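Local atomic coordinates of tail spike protein gp49 (Pseudomonas phage LKA1, PDB entry 4RU4), a protein that probably cleaves the O-specific polysaccharide of its Pseudomonas host as a trimeric tailspike lyase, degrading the cell envelope during virus entry. Residues S117-P122 against K200-V205; G145-I150 against F170-A175; N421-G426 against N453-G458; E482-E487 against M510-L515; V521-N526 against T583-A588. All coordinates share one frame; numbering follows the deposited sequence. Where two conformers were deposited one is given.

Contact 1: S117-P122 against K200-V205; sequences SLVALP and KVVSGV
Ser117 pairs with Val202 through two backbone hydrogen bonds, Ser117 N to Val202 O at 2.9 Å and Val202 N to Ser117 O at the same length. A water donates to Val202 O as well, from 3.0 Å. Leu118 follows in a non-hydrogen-bonded pair with Val201. Their side chains leave the sheet on one face and lie side by side, Leu118 CD2 meeting Val201 CG2 at 4.0 Å, and both also touch Ile149 of strand 147-151. Val119 returns to the face of Ser117 and bonds Lys200 twice; the shorter bond, Lys200 N to Val119 O, is 2.8 Å. On this face Val119 and Val202 are diagonal neighbours. In each valine CG1 is turned away from the backbone N (chi1 179°), which leaves the two CG2 methyls to meet, 3.7 Å apart. Farther along, Leu121 swings back over the start of the partner segment, and its CD1 comes within 3.5 Å of Lys200 N. The Lys200 chain runs out fully extended to a hydrogen bond between NZ and Asn141 O. Strand 113-120 is also a parallel neighbour of 82-86 and 221-226, a layout consistent with an antiparallel Ig-like domain joined to the side of the beta-helix.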
# COMPACT_ATOMS: atom_id res chain seq x y z
N SER B 117 -15.78 -24.08 20.59
CA SER B 117 -15.43 -24.40 21.96
C SER B 117 -13.95 -24.26 22.24
O SER B 117 -13.11 -24.47 21.37
CB SER B 117 -15.86 -25.84 22.29
OG SER B 117 -17.15 -26.09 21.80
N LEU B 118 -13.64 -23.91 23.49
CA LEU B 118 -12.27 -23.94 23.98
C LEU B 118 -12.18 -25.16 24.88
O LEU B 118 -12.89 -25.23 25.89
CB LEU B 118 -11.96 -22.67 24.79
CG LEU B 118 -11.96 -21.29 24.12
CD1 LEU B 118 -11.13 -20.30 24.97
CD2 LEU B 118 -11.43 -21.33 22.71
N VAL B 119 -11.34 -26.12 24.51
CA VAL B 119 -11.24 -27.38 25.23
C VAL B 119 -9.88 -27.45 25.88
O VAL B 119 -8.85 -27.31 25.21
CB VAL B 119 -11.43 -28.58 24.25
CG1 VAL B 119 -11.30 -29.91 24.99
CG2 VAL B 119 -12.79 -28.48 23.55
N ALA B 120 -9.88 -27.67 27.20
CA ALA B 120 -8.65 -27.64 28.00
C ALA B 120 -7.62 -28.60 27.44
O ALA B 120 -7.95 -29.73 27.12
CB ALA B 120 -8.96 -27.98 29.48
N LEU B 121 -6.37 -28.14 27.34
CA LEU B 121 -5.22 -28.96 26.98
C LEU B 121 -4.37 -29.07 28.24
O LEU B 121 -4.58 -28.30 29.18
CB LEU B 121 -4.40 -28.27 25.88
CG LEU B 121 -4.96 -28.34 24.45
CD1 LEU B 121 -4.33 -27.26 23.53
CD2 LEU B 121 -4.72 -29.74 23.87
N PRO B 122 -3.39 -30.00 28.28
CA PRO B 122 -2.51 -29.98 29.45
C PRO B 122 -1.73 -28.65 29.58
O PRO B 122 -1.62 -27.87 28.61
CB PRO B 122 -1.52 -31.13 29.18
CG PRO B 122 -2.20 -32.01 28.15
CD PRO B 122 -3.00 -31.04 27.30
N LYS B 200 -7.53 -25.83 23.29
CA LYS B 200 -7.65 -26.14 21.88
C LYS B 200 -8.88 -25.43 21.34
O LYS B 200 -9.94 -25.41 22.00
CB LYS B 200 -7.84 -27.65 21.68
CG LYS B 200 -7.77 -28.09 20.22
CD LYS B 200 -7.77 -29.62 20.14
CE LYS B 200 -7.85 -30.13 18.71
NZ LYS B 200 -7.87 -31.65 18.68
N VAL B 201 -8.78 -24.87 20.14
CA VAL B 201 -9.96 -24.26 19.55
C VAL B 201 -10.63 -25.29 18.65
O VAL B 201 -10.08 -25.68 17.62
CB VAL B 201 -9.63 -22.97 18.78
CG1 VAL B 201 -10.90 -22.36 18.22
CG2 VAL B 201 -8.93 -22.00 19.71
N VAL B 202 -11.82 -25.73 19.05
CA VAL B 202 -12.51 -26.82 18.37
C VAL B 202 -13.74 -26.21 17.74
O VAL B 202 -14.60 -25.65 18.43
CB VAL B 202 -12.89 -27.95 19.38
CG1 VAL B 202 -13.63 -29.09 18.71
CG2 VAL B 202 -11.63 -28.48 20.05
N SER B 203 -13.80 -26.28 16.41
CA SER B 203 -14.90 -25.68 15.67
C SER B 203 -14.96 -26.30 14.28
O SER B 203 -14.02 -26.93 13.83
CB SER B 203 -14.66 -24.17 15.54
OG SER B 203 -13.44 -23.93 14.85
N GLY B 204 -16.08 -26.10 13.61
CA GLY B 204 -16.24 -26.59 12.25
C GLY B 204 -16.30 -25.45 11.25
O GLY B 204 -15.71 -24.38 11.46
N VAL B 205 -17.04 -25.66 10.17
CA VAL B 205 -17.03 -24.69 9.08
C VAL B 205 -18.03 -23.56 9.32
O VAL B 205 -19.22 -23.81 9.50
CB VAL B 205 -17.34 -25.43 7.75
CG1 VAL B 205 -17.44 -24.47 6.56
CG2 VAL B 205 -16.25 -26.52 7.52
O HOH W 1 -17.44 -26.67 18.48

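Contact 2: G145-I150 against F170-A175; sequences GDVFII and FCEVRA. With EDO (1,2-ethanediol), chain H.
Phe148 faces Cys171 in an antiparallel hydrogen-bonded pair, with Cys171 N to Phe148 O at 2.7 Å. From CB, which packs on Leu121, the side chain takes CG between the backbone N and the carbonyl carbon (chi1 64°), and this tips the ring across to the neighbouring strand. CD1 lies 4.1 Å from Cys171 CB. CD2 and CE2 come to Val173 CG2, which lies at the ring edge, 3.7 Å from CE2. CE1 reaches Cys171 SG at 3.7 Å, where the sulfur stands oblique to the ring. CZ, at the tip, is 3.5 Å from Cys171 CB, a carbon that sits over one face, shifted toward the rim, in a CH-pi contact. The other side of the sheet repeats the theme more centrally: Ile149 CG1 lies 3.7 Å from the centroid of the Phe170 ring, only 12° off its normal, while Val147 CG1 comes to the edge. On that side Glu172 OE2 accepts a 2.8 Å hydrogen bond from O1 of an ethanediol, probably from the crystallisation liquor. Its carboxylate is also paired with Arg184 and with Lys287 of a second subunit. Aromatic and aliphatic groups thus pack on both faces of an antiparallel strand pair, in keeping with the tailspike's Ig-like domain.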
# COMPACT_ATOMS: atom_id res chain seq x y z
N GLY B 145 -1.61 -28.24 12.08
CA GLY B 145 -2.72 -27.46 11.56
C GLY B 145 -3.71 -27.09 12.66
O GLY B 145 -4.55 -26.21 12.48
N ASP B 146 -3.63 -27.75 13.81
CA ASP B 146 -4.56 -27.44 14.90
C ASP B 146 -4.24 -26.06 15.48
O ASP B 146 -3.13 -25.56 15.33
CB ASP B 146 -4.51 -28.49 16.03
CG ASP B 146 -5.30 -29.77 15.70
OD1 ASP B 146 -6.01 -29.84 14.68
OD2 ASP B 146 -5.21 -30.72 16.51
N VAL B 147 -5.21 -25.46 16.15
CA VAL B 147 -5.05 -24.12 16.75
C VAL B 147 -5.34 -24.16 18.23
O VAL B 147 -6.32 -24.77 18.67
CB VAL B 147 -5.96 -23.08 16.05
CG1 VAL B 147 -5.92 -21.71 16.75
CG2 VAL B 147 -5.54 -22.96 14.58
N PHE B 148 -4.47 -23.55 19.01
CA PHE B 148 -4.72 -23.43 20.44
C PHE B 148 -4.43 -22.03 20.94
O PHE B 148 -3.72 -21.26 20.28
CB PHE B 148 -3.97 -24.51 21.25
CG PHE B 148 -2.44 -24.41 21.19
CD1 PHE B 148 -1.75 -23.64 22.11
CD2 PHE B 148 -1.72 -25.16 20.26
CE1 PHE B 148 -0.38 -23.58 22.09
CE2 PHE B 148 -0.34 -25.10 20.23
CZ PHE B 148 0.34 -24.31 21.15
N ILE B 149 -5.00 -21.72 22.10
CA ILE B 149 -4.82 -20.44 22.75
C ILE B 149 -4.08 -20.65 24.07
O ILE B 149 -4.49 -21.47 24.91
CB ILE B 149 -6.18 -19.80 23.11
CG1 ILE B 149 -6.95 -19.44 21.84
CG2 ILE B 149 -5.96 -18.54 23.98
CD1 ILE B 149 -8.43 -19.11 22.11
N ILE B 150 -2.98 -19.93 24.24
CA ILE B 150 -2.36 -19.79 25.55
C ILE B 150 -3.06 -18.62 26.22
O ILE B 150 -3.16 -17.55 25.63
CB ILE B 150 -0.88 -19.47 25.39
CG1 ILE B 150 -0.18 -20.59 24.59
CG2 ILE B 150 -0.22 -19.18 26.76
CD1 ILE B 150 1.28 -20.30 24.23
N PHE B 170 -2.83 -16.87 20.10
CA PHE B 170 -3.17 -18.05 19.31
C PHE B 170 -1.95 -18.69 18.64
O PHE B 170 -1.15 -17.98 17.99
CB PHE B 170 -4.13 -17.69 18.18
CG PHE B 170 -5.53 -17.40 18.63
CD1 PHE B 170 -5.81 -16.26 19.39
CD2 PHE B 170 -6.58 -18.24 18.27
CE1 PHE B 170 -7.11 -15.95 19.77
CE2 PHE B 170 -7.91 -17.95 18.65
CZ PHE B 170 -8.17 -16.80 19.40
N CYS B 171 -1.84 -20.01 18.74
CA CYS B 171 -0.72 -20.74 18.15
C CYS B 171 -1.24 -21.78 17.17
O CYS B 171 -2.30 -22.37 17.39
CB CYS B 171 0.11 -21.46 19.21
SG CYS B 171 0.81 -20.42 20.47
N GLU B 172 -0.50 -22.00 16.09
CA GLU B 172 -0.92 -22.94 15.05
C GLU B 172 0.12 -24.07 15.01
O GLU B 172 1.31 -23.82 14.82
CB GLU B 172 -1.04 -22.22 13.71
CG GLU B 172 -1.65 -23.08 12.59
CD GLU B 172 -1.80 -22.33 11.26
OE1 GLU B 172 -1.97 -21.07 11.24
OE2 GLU B 172 -1.75 -23.03 10.22
N VAL B 173 -0.34 -25.30 15.22
CA VAL B 173 0.59 -26.44 15.39
C VAL B 173 1.36 -26.77 14.10
O VAL B 173 0.78 -26.92 13.02
CB VAL B 173 -0.17 -27.70 15.96
CG1 VAL B 173 0.78 -28.92 16.10
CG2 VAL B 173 -0.79 -27.38 17.34
N ARG B 174 2.68 -26.89 14.23
CA ARG B 174 3.52 -27.35 13.15
C ARG B 174 3.70 -28.86 13.19
O ARG B 174 3.52 -29.54 12.18
CB ARG B 174 4.90 -26.70 13.20
CG ARG B 174 5.71 -26.98 11.96
CD ARG B 174 7.00 -26.18 11.95
NE ARG B 174 8.07 -26.83 12.70
CZ ARG B 174 8.78 -26.26 13.67
NH1 ARG B 174 8.54 -25.00 14.06
NH2 ARG B 174 9.73 -26.97 14.26
N ALA B 175 4.12 -29.38 14.34
CA ALA B 175 4.31 -30.82 14.50
C ALA B 175 4.25 -31.17 15.97
O ALA B 175 4.36 -30.30 16.83
CB ALA B 175 5.64 -31.28 13.89
C1 EDO H . -2.11 -22.47 6.94
O1 EDO H . -1.73 -21.47 7.90
C2 EDO H . -3.24 -21.94 6.06
O2 EDO H . -4.42 -21.85 6.88
O HOH W 2 -4.48 -24.50 10.22

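Contact 3: N421-G426 against N453-G458; sequences NFLIQG and NIQYSG
Gln455 OE1 receives Gln425 NE2 at 2.8 Å. The donor lies well off the carbonyl direction, with a C=O...N angle of 123°, and the two amide planes are 72° apart. Both amides have further partners on a second subunit: Gln425 OE1 accepts from its Gly427 N, and Gln455 NE2 donates to its Gly458 O. The pair at Asn421 and Asn453 is built differently. Asn453 ND2 points straight at Asn421 OD1, 3.0 Å away, with the amides almost coplanar. This row continues outward on each flank, Asn421 ND2 to Thr381 OG1 and Tyr483 N to Asn453 OD1, which probably helps fix how both amides are turned. On the opposite face of the sheet Ile424 lies over the Tyr456 ring, its CG2 4.2 Å from the centroid and close to the ring normal. Backbone bonds of the parallel type run from Phe422 N and Asn453 O, at 2.8 Å, through to Gly426 N and Ser457 O. The two strands belong to successive turns of the pectin lyase-like beta-helix. Strand 380-385 flanks 421-425, strand 484-487 flanks 453-457, strand 403-405 covers the face of Phe422 and Ile424, and the second subunit packs against Leu423 and Gln455.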
# COMPACT_ATOMS: atom_id res chain seq x y z
N ASN B 421 7.91 4.64 20.28
CA ASN B 421 8.41 5.36 19.11
C ASN B 421 7.21 5.85 18.30
O ASN B 421 6.41 5.05 17.85
CB ASN B 421 9.25 4.42 18.24
CG ASN B 421 10.29 3.71 19.02
OD1 ASN B 421 11.07 4.33 19.73
ND2 ASN B 421 10.32 2.39 18.90
N PHE B 422 7.06 7.16 18.15
CA PHE B 422 5.97 7.69 17.35
C PHE B 422 6.56 8.20 16.05
O PHE B 422 7.40 9.12 16.05
CB PHE B 422 5.25 8.81 18.12
CG PHE B 422 4.53 8.30 19.32
CD1 PHE B 422 3.31 7.65 19.18
CD2 PHE B 422 5.09 8.38 20.59
CE1 PHE B 422 2.66 7.13 20.27
CE2 PHE B 422 4.41 7.89 21.69
CZ PHE B 422 3.21 7.25 21.52
N LEU B 423 6.13 7.60 14.94
CA LEU B 423 6.74 7.86 13.64
C LEU B 423 5.73 8.42 12.67
O LEU B 423 4.69 7.79 12.44
CB LEU B 423 7.27 6.55 13.01
CG LEU B 423 8.08 5.65 13.95
CD1 LEU B 423 8.50 4.35 13.27
CD2 LEU B 423 9.30 6.38 14.53
N ILE B 424 6.06 9.56 12.06
CA ILE B 424 5.22 10.12 11.01
C ILE B 424 6.12 10.21 9.81
O ILE B 424 7.12 10.95 9.82
CB ILE B 424 4.65 11.52 11.37
CG1 ILE B 424 3.64 11.44 12.52
CG2 ILE B 424 3.96 12.14 10.15
CD1 ILE B 424 4.29 11.35 13.90
N GLN B 425 5.81 9.43 8.78
CA GLN B 425 6.70 9.32 7.64
C GLN B 425 5.99 9.65 6.34
O GLN B 425 5.10 8.92 5.87
CB GLN B 425 7.34 7.93 7.53
CG GLN B 425 8.14 7.49 8.77
CD GLN B 425 8.84 6.15 8.53
OE1 GLN B 425 8.59 5.49 7.53
NE2 GLN B 425 9.71 5.74 9.45
N GLY B 426 6.40 10.76 5.74
CA GLY B 426 5.91 11.12 4.43
C GLY B 426 4.43 11.49 4.46
O GLY B 426 3.88 11.89 5.50
N ASN B 453 10.21 8.54 21.92
CA ASN B 453 10.95 9.02 20.76
C ASN B 453 10.01 9.47 19.64
O ASN B 453 8.97 8.84 19.40
CB ASN B 453 11.83 7.88 20.24
CG ASN B 453 12.74 7.32 21.32
OD1 ASN B 453 13.43 8.09 22.01
ND2 ASN B 453 12.71 6.01 21.52
N ILE B 454 10.38 10.55 18.95
CA ILE B 454 9.54 11.13 17.90
C ILE B 454 10.35 11.22 16.64
O ILE B 454 11.46 11.79 16.64
CB ILE B 454 9.10 12.59 18.23
CG1 ILE B 454 8.49 12.72 19.63
CG2 ILE B 454 8.13 13.11 17.16
CD1 ILE B 454 7.31 11.89 19.86
N GLN B 455 9.80 10.69 15.55
CA GLN B 455 10.37 10.91 14.23
C GLN B 455 9.27 11.58 13.40
O GLN B 455 8.28 10.94 13.06
CB GLN B 455 10.77 9.56 13.57
CG GLN B 455 11.37 9.69 12.16
CD GLN B 455 11.30 8.40 11.36
OE1 GLN B 455 10.30 7.67 11.42
NE2 GLN B 455 12.37 8.10 10.62
N TYR B 456 9.44 12.86 13.07
CA TYR B 456 8.44 13.53 12.25
C TYR B 456 9.17 13.93 10.95
O TYR B 456 9.97 14.87 10.94
CB TYR B 456 7.87 14.72 13.03
CG TYR B 456 6.50 15.18 12.55
CD1 TYR B 456 6.35 15.81 11.31
CD2 TYR B 456 5.37 15.00 13.34
CE1 TYR B 456 5.10 16.23 10.86
CE2 TYR B 456 4.12 15.40 12.90
CZ TYR B 456 3.99 16.03 11.67
OH TYR B 456 2.75 16.43 11.23
N SER B 457 8.91 13.20 9.87
CA SER B 457 9.87 13.11 8.76
C SER B 457 9.23 13.03 7.36
O SER B 457 8.54 12.07 7.06
CB SER B 457 10.69 11.82 9.00
OG SER B 457 11.61 11.54 7.97
N GLY B 458 9.48 14.02 6.51
CA GLY B 458 9.09 13.91 5.10
C GLY B 458 7.68 14.38 4.71
O GLY B 458 7.32 14.37 3.53

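Contact 4: E482-E487 against M510-L515; sequences EYLIVE and MRMPVL
Arg511 NH1 forms a 2.8 Å salt bridge with Glu487 OE1. The carboxylate oxygen lies in the guanidinium plane at its edge, whereas the nitrogen stands 35° out of the carboxylate plane. Ile485 CD1 covers one guanidinium face, 3.7 Å from Arg511 CZ, so the group is bordered by an apolar methyl and by a charge. In Glu487, chi1 of 60° tucks CG in over its own backbone, and from there the extended chain reaches back to the arginine. A water gives a hydrogen bond to Glu487 OE2, as does Ser457 OG, which helps to hold the carboxylate. Arg511 NH2 has further partners in the C-terminal carboxylate, Val602 OXT, and in Leu489 O of a second subunit. On the other face Leu484 CG meets Met510 CG at 4.2 Å, and the bent chain of Met512 brings CE to 3.9 Å from Val486 CG2. Behind these lie Leu470, Leu472 and Ile599. Two backbone bonds set the parallel register, Arg511 N to Leu484 O and Val486 N to Arg511 O, each 3.0 Å. This parallel pairing is consistent with the end of the beta-helix stack; strand 510-522 then also pairs antiparallel with 590-600.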
# COMPACT_ATOMS: atom_id res chain seq x y z
N GLU B 482 15.74 8.32 23.16
CA GLU B 482 16.88 8.09 22.27
C GLU B 482 16.93 9.09 21.12
O GLU B 482 18.00 9.36 20.59
CB GLU B 482 16.86 6.67 21.69
CG GLU B 482 17.12 5.59 22.73
CD GLU B 482 16.91 4.17 22.17
OE1 GLU B 482 16.37 4.00 21.04
OE2 GLU B 482 17.30 3.21 22.87
N TYR B 483 15.79 9.64 20.71
CA TYR B 483 15.84 10.62 19.62
C TYR B 483 14.61 11.48 19.56
O TYR B 483 13.51 11.07 19.96
CB TYR B 483 16.02 9.94 18.24
CG TYR B 483 14.95 8.92 17.86
CD1 TYR B 483 13.79 9.30 17.19
CD2 TYR B 483 15.13 7.56 18.15
CE1 TYR B 483 12.83 8.36 16.82
CE2 TYR B 483 14.18 6.62 17.81
CZ TYR B 483 13.03 7.02 17.13
OH TYR B 483 12.10 6.09 16.77
N LEU B 484 14.82 12.67 19.02
CA LEU B 484 13.75 13.62 18.79
C LEU B 484 14.09 14.29 17.45
O LEU B 484 15.00 15.10 17.36
CB LEU B 484 13.73 14.60 19.96
CG LEU B 484 12.86 15.84 19.97
CD1 LEU B 484 11.56 15.53 19.30
CD2 LEU B 484 12.64 16.22 21.46
N ILE B 485 13.35 13.93 16.41
CA ILE B 485 13.76 14.26 15.04
C ILE B 485 12.62 14.95 14.30
O ILE B 485 11.49 14.46 14.29
CB ILE B 485 14.16 12.96 14.28
CG1 ILE B 485 15.48 12.44 14.85
CG2 ILE B 485 14.28 13.21 12.76
CD1 ILE B 485 15.82 10.99 14.43
N VAL B 486 12.91 16.13 13.76
CA VAL B 486 12.04 16.83 12.81
C VAL B 486 12.84 17.09 11.54
O VAL B 486 13.88 17.70 11.59
CB VAL B 486 11.55 18.19 13.40
CG1 VAL B 486 10.72 18.96 12.38
CG2 VAL B 486 10.73 17.96 14.65
N GLU B 487 12.35 16.64 10.38
CA GLU B 487 13.16 16.68 9.17
C GLU B 487 12.32 16.61 7.91
O GLU B 487 11.26 15.98 7.88
CB GLU B 487 14.16 15.50 9.15
CG GLU B 487 13.46 14.12 9.17
CD GLU B 487 14.43 12.94 9.21
OE1 GLU B 487 15.65 13.17 9.41
OE2 GLU B 487 13.97 11.77 9.03
N MET B 510 18.70 15.62 19.55
CA MET B 510 17.79 16.22 18.59
C MET B 510 18.39 16.31 17.21
O MET B 510 19.58 16.55 17.08
CB MET B 510 17.45 17.65 18.99
CG MET B 510 16.57 17.76 20.20
SD MET B 510 16.36 19.51 20.56
CE MET B 510 15.34 19.36 22.03
N ARG B 511 17.54 16.15 16.19
CA ARG B 511 17.84 16.58 14.83
C ARG B 511 16.77 17.58 14.40
O ARG B 511 15.58 17.28 14.49
CB ARG B 511 17.89 15.37 13.88
CG ARG B 511 18.33 15.71 12.48
CD ARG B 511 18.22 14.50 11.54
NE ARG B 511 18.84 13.33 12.10
CZ ARG B 511 18.40 12.08 11.94
NH1 ARG B 511 17.35 11.77 11.18
NH2 ARG B 511 19.07 11.12 12.53
N MET B 512 17.19 18.80 14.00
CA MET B 512 16.26 19.87 13.61
C MET B 512 16.73 20.45 12.28
O MET B 512 17.93 20.44 11.99
CB MET B 512 16.20 20.98 14.68
CG MET B 512 15.66 20.51 16.03
SD MET B 512 13.87 20.27 15.96
CE MET B 512 13.66 18.85 17.03
N PRO B 513 15.78 20.93 11.46
CA PRO B 513 16.08 21.28 10.06
C PRO B 513 17.07 22.43 9.95
O PRO B 513 17.19 23.24 10.88
CB PRO B 513 14.72 21.75 9.51
CG PRO B 513 13.67 21.18 10.46
CD PRO B 513 14.35 21.10 11.80
N VAL B 514 17.74 22.51 8.80
CA VAL B 514 18.72 23.56 8.51
C VAL B 514 18.04 24.79 7.93
O VAL B 514 17.17 24.68 7.06
CB VAL B 514 19.79 23.04 7.50
CG1 VAL B 514 20.87 24.09 7.24
CG2 VAL B 514 20.40 21.75 8.03
N LEU B 515 18.45 25.97 8.39
CA LEU B 515 18.01 27.22 7.80
C LEU B 515 19.29 27.98 7.49
O LEU B 515 20.30 27.75 8.15
CB LEU B 515 17.17 28.03 8.79
CG LEU B 515 15.80 27.41 9.07
CD1 LEU B 515 15.10 28.15 10.22
CD2 LEU B 515 14.97 27.43 7.78
O HOH W 3 14.82 9.76 10.66

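Contact 5: V521-N526 against T583-A588; sequences VTTATN and TNFSSA
The backbones of Thr522 to Asn526 and Asn584 to Ala588 pass in roughly opposed directions, 137° apart, without forming a regular strand pair. They lie in the C-terminal Ig-like domain of the tailspike, where the end of strand 510-522 meets the loop leading into strand 590-600. Thr523 makes the one direct hydrogen bond between the segments and packs on Phe585. Its OG1 donates to Ser587 O at 2.6 Å and is also hydrogen-bonded to Val589 N, so two backbone groups grip one hydroxyl. A chi1 of 55° folds OG1 in toward its own main chain, and the methyl is sent the other way, over the Phe585 ring. CG2 stands 3.6 Å from the centroid and only 4° off the ring normal, a nearly vertical CH-pi contact. Phe585 also touches Ala556 and Thr579, and its backbone bonds to that of Ala527. Farther along, the backbones approach without conventional hydrogen bonds: Thr525 CA directs its hydrogen at Phe585 O, 3.1 Å away. The Thr525 methyl, CG2, rests 3.5 Å from Ser586 O. Asn558 holds the loop from outside by bonding Asn584 O and Ser586 N. Asn584 presses its CB to within 3.5 Å of Thr525 O, and its amide lies against the backbone of Asn526. At this exposed end a water accepts from Asn584 ND2 at 2.9 Å and makes a weak, long bond to Thr525 O.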
# COMPACT_ATOMS: atom_id res chain seq x y z
N VAL B 521 26.96 42.56 3.87
CA VAL B 521 27.39 43.62 4.79
C VAL B 521 28.42 44.51 4.09
O VAL B 521 29.19 44.03 3.27
CB VAL B 521 27.99 43.09 6.12
CG1 VAL B 521 26.95 42.25 6.89
CG2 VAL B 521 29.28 42.27 5.88
N THR B 522 28.43 45.79 4.41
CA THR B 522 29.43 46.71 3.88
C THR B 522 30.29 47.21 5.02
O THR B 522 29.78 47.71 6.05
CB THR B 522 28.76 47.89 3.18
OG1 THR B 522 27.88 47.39 2.15
CG2 THR B 522 29.81 48.83 2.55
N THR B 523 31.60 47.05 4.87
CA THR B 523 32.52 47.54 5.89
C THR B 523 32.51 49.08 5.98
O THR B 523 32.10 49.78 5.05
CB THR B 523 33.95 47.02 5.64
OG1 THR B 523 34.37 47.34 4.31
CG2 THR B 523 33.98 45.50 5.83
N ALA B 524 32.90 49.61 7.13
CA ALA B 524 33.09 51.05 7.29
C ALA B 524 34.55 51.31 7.63
O ALA B 524 35.14 50.54 8.39
CB ALA B 524 32.18 51.60 8.39
N THR B 525 35.12 52.38 7.09
CA THR B 525 36.53 52.64 7.28
C THR B 525 36.87 53.12 8.68
O THR B 525 38.05 53.20 9.04
CB THR B 525 37.11 53.66 6.25
OG1 THR B 525 36.47 54.93 6.43
CG2 THR B 525 36.89 53.16 4.83
N ASN B 526 35.84 53.40 9.49
CA ASN B 526 36.08 53.88 10.85
C ASN B 526 35.73 52.82 11.92
O ASN B 526 35.54 53.17 13.08
CB ASN B 526 35.29 55.18 11.09
CG ASN B 526 33.79 55.00 10.93
OD1 ASN B 526 33.29 53.87 10.77
ND2 ASN B 526 33.06 56.10 10.97
N THR B 583 42.11 46.31 14.14
CA THR B 583 42.41 47.42 13.23
C THR B 583 41.17 47.76 12.40
O THR B 583 40.47 46.86 11.95
CB THR B 583 43.59 47.04 12.30
OG1 THR B 583 44.75 46.74 13.08
CG2 THR B 583 43.91 48.19 11.35
N ASN B 584 40.88 49.04 12.21
CA ASN B 584 39.79 49.40 11.31
C ASN B 584 39.99 48.88 9.90
O ASN B 584 41.10 48.90 9.40
CB ASN B 584 39.62 50.92 11.24
CG ASN B 584 39.10 51.52 12.54
OD1 ASN B 584 38.52 50.82 13.37
ND2 ASN B 584 39.32 52.81 12.71
N PHE B 585 38.91 48.44 9.26
CA PHE B 585 38.91 48.22 7.82
C PHE B 585 39.32 49.53 7.10
O PHE B 585 38.94 50.64 7.53
CB PHE B 585 37.53 47.80 7.34
CG PHE B 585 37.16 46.38 7.68
CD1 PHE B 585 37.68 45.32 6.93
CD2 PHE B 585 36.28 46.11 8.72
CE1 PHE B 585 37.32 44.01 7.24
CE2 PHE B 585 35.93 44.81 9.03
CZ PHE B 585 36.44 43.76 8.28
N SER B 586 40.08 49.42 6.03
CA SER B 586 40.55 50.62 5.34
C SER B 586 39.73 50.98 4.09
O SER B 586 39.90 52.07 3.53
CB SER B 586 42.04 50.49 4.99
OG SER B 586 42.27 49.46 4.03
N SER B 587 38.83 50.08 3.67
CA SER B 587 37.91 50.30 2.54
C SER B 587 36.47 49.97 2.93
O SER B 587 36.24 49.08 3.73
CB SER B 587 38.28 49.41 1.36
OG SER B 587 39.55 49.76 0.85
N ALA B 588 35.51 50.69 2.35
CA ALA B 588 34.09 50.37 2.53
C ALA B 588 33.59 49.58 1.32
O ALA B 588 33.32 50.16 0.27
CB ALA B 588 33.28 51.66 2.70
O HOH W 4 40.80 54.44 10.75

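Contacts 2, 3 and 4 are largely buried, whereas contacts 1 and 5 lie at the surface. Contacts 1 and 2 lie in one sheet, strand 197-202 of contact 1 neighbouring 147-151 of contact 2, and their side chains touch; contact 2 is nested in the chain loop closed by contact 1. Contacts 3 and 4 are adjacent parallel steps of the beta-helix, coupled by Ser457 OG and Glu487 OE2. Their chemistry differs: paired amides in contact 3 give way to a salt bridge in contact 4. Strand 510-522 then carries the chain to contact 5, whose centre is about 39 Å from that of contact 4; there a single hydroxyl bond replaces regular strand pairing.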